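Local atomic coordinates of aspartate aminotransferase (Thermotoga maritima, PDB entry 1O4S), a protein that catalyses the pyridoxal-phosphate-dependent transfer of an amino group from L-aspartate to 2-oxoglutarate, giving oxaloacetate and L-glutamate. Residues 124-129 with 174-179. Numbering follows the deposited sequence.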
loop_
_atom_site.group_PDB
_atom_site.type_symbol
_atom_site.label_atom_id
_atom_site.label_comp_id
_atom_site.label_asym_id
_atom_site.label_seq_id
_atom_site.Cartn_x
_atom_site.Cartn_y
_atom_site.Cartn_z
ATOM N N PRO B 124 2.920 9.821 18.409
ATOM C CA PRO B 124 3.968 10.807 18.129
ATOM C C PRO B 124 5.003 10.941 19.234
ATOM O O PRO B 124 4.653 11.081 20.402
ATOM C CB PRO B 124 3.182 12.107 17.969
ATOM C CG PRO B 124 1.850 11.654 17.439
ATOM C CD PRO B 124 1.573 10.386 18.194
ATOM N N GLY B 125 6.267 10.892 18.843
ATOM C CA GLY B 125 7.381 10.891 19.774
ATOM C C GLY B 125 7.783 9.542 20.395
ATOM O O GLY B 125 8.856 9.467 21.008
ATOM N N ASP B 126 6.940 8.507 20.288
ATOM C CA ASP B 126 7.284 7.182 20.799
ATOM C C ASP B 126 8.567 6.719 20.148
ATOM O O ASP B 126 8.816 7.007 18.980
ATOM C CB ASP B 126 6.191 6.152 20.526
ATOM C CG ASP B 126 5.005 6.244 21.480
ATOM O OD1 ASP B 126 5.054 7.000 22.467
ATOM O OD2 ASP B 126 3.985 5.544 21.342
ATOM N N GLU B 127 9.374 5.986 20.900
ATOM C CA GLU B 127 10.685 5.528 20.449
ATOM C C GLU B 127 10.716 4.029 20.076
ATOM O O GLU B 127 10.114 3.174 20.742
ATOM C CB GLU B 127 11.729 5.820 21.531
ATOM C CG GLU B 127 13.018 5.010 21.414
ATOM C CD GLU B 127 14.000 5.339 22.525
ATOM O OE1 GLU B 127 14.248 4.471 23.410
ATOM O OE2 GLU B 127 14.499 6.481 22.510
ATOM N N VAL B 128 11.425 3.731 18.995
ATOM C CA VAL B 128 11.714 2.362 18.605
ATOM C C VAL B 128 13.222 2.196 18.629
ATOM O O VAL B 128 13.936 2.986 18.009
ATOM C CB VAL B 128 11.191 2.011 17.181
ATOM C CG1 VAL B 128 11.465 0.559 16.852
ATOM C CG2 VAL B 128 9.688 2.300 17.052
ATOM N N ILE B 129 13.689 1.161 19.334
ATOM C CA ILE B 129 15.092 0.766 19.270
ATOM C C ILE B 129 15.321 -0.100 18.036
ATOM O O ILE B 129 14.590 -1.072 17.813
ATOM C CB ILE B 129 15.489 0.032 20.567
ATOM C CG1 ILE B 129 15.576 1.054 21.705
ATOM C CG2 ILE B 129 16.831 -0.720 20.403
ATOM C CD1 ILE B 129 15.504 0.456 23.057
ATOM N N LYS B 174 9.264 6.398 26.899
ATOM C CA LYS B 174 8.710 6.570 25.564
ATOM C C LYS B 174 8.992 5.340 24.668
ATOM O O LYS B 174 8.329 5.178 23.661
ATOM C CB LYS B 174 9.252 7.880 24.937
ATOM C CG LYS B 174 10.643 7.758 24.281
ATOM C CD LYS B 174 11.481 9.054 24.342
ATOM C CE LYS B 174 11.173 10.022 23.202
ATOM N NZ LYS B 174 12.307 10.974 22.949
ATOM N N THR B 175 9.967 4.497 25.039
ATOM C CA THR B 175 10.297 3.277 24.266
ATOM C C THR B 175 9.108 2.325 24.141
ATOM O O THR B 175 8.751 1.602 25.089
ATOM C CB THR B 175 11.461 2.480 24.858
ATOM O OG1 THR B 175 12.640 3.283 24.928
ATOM C CG2 THR B 175 11.836 1.313 23.877
ATOM N N LYS B 176 8.516 2.317 22.953
ATOM C CA LYS B 176 7.328 1.533 22.674
ATOM C C LYS B 176 7.643 0.173 22.024
ATOM O O LYS B 176 6.853 -0.745 22.127
ATOM C CB LYS B 176 6.382 2.363 21.765
ATOM C CG LYS B 176 4.966 1.779 21.602
ATOM C CD LYS B 176 4.061 2.105 22.819
ATOM C CE LYS B 176 2.774 1.212 22.836
ATOM N NZ LYS B 176 1.646 1.637 21.895
ATOM N N ALA B 177 8.757 0.060 21.313
ATOM C CA ALA B 177 9.074 -1.177 20.619
ATOM C C ALA B 177 10.557 -1.375 20.393
ATOM O O ALA B 177 11.335 -0.413 20.338
ATOM C CB ALA B 177 8.318 -1.255 19.255
ATOM N N VAL B 178 10.939 -2.648 20.305
ATOM C CA VAL B 178 12.250 -3.019 19.879
ATOM C C VAL B 178 12.070 -3.872 18.620
ATOM O O VAL B 178 11.342 -4.876 18.606
ATOM C CB VAL B 178 13.001 -3.783 20.960
ATOM C CG1 VAL B 178 14.369 -4.319 20.418
ATOM C CG2 VAL B 178 13.194 -2.910 22.208
ATOM N N LEU B 179 12.754 -3.445 17.564
ATOM C CA LEU B 179 12.700 -4.068 16.261
ATOM C C LEU B 179 13.885 -5.015 16.057
ATOM O O LEU B 179 15.040 -4.592 16.103
ATOM C CB LEU B 179 12.755 -2.985 15.190
ATOM C CG LEU B 179 12.759 -3.490 13.751
ATOM C CD1 LEU B 179 11.480 -4.250 13.447
ATOM C CD2 LEU B 179 12.955 -2.304 12.801
#
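E127 and T175 meet through their side chains, carboxylate against hydroxyl. T175 OG1 gives its proton to E127 OE1 at 2.5 Å, a very short bond that arrives from above the carboxylate plane, and the same OG1 accepts a hydrogen bond from V172 N. With CG anti to the backbone N (chi1 161°) and the chain extended beyond, the carboxylate of E127 reaches that hydroxyl. Cutting E127 back to an alanine is likely to leave the buried T175 hydroxyl without its acceptor.

Along the backbone, E127 N donates to K174 O (3.1 Å), almost straight at the hydrogen (176°), though it approaches from above the carbonyl plane. E127 O takes two amides, K176 N at 2.9 Å in the carbonyl plane and A177 N in a weak bond at 3.4 Å. This double use marks a beta bulge, where K176 is the extra residue. Beyond it the pairing is regular: I129 N donates to A177 O (3.0 Å), and I129 O accepts from L179 N (3.0 Å).

D126 OD2 lies beside the methylenes of K176, but its hydrogen bond is to D123 N, while K176 NZ is held by L121 O. I129 CB packs against V178 CG2 (4.1 Å), and V128 CG1 touches L179 CB on the other face, toward helix 138-144. These are neighbouring parallel strands, 127-132 and 175-180, inside the seven-stranded mixed sheet of the large, PLP-binding domain of fold-type I aminotransferases.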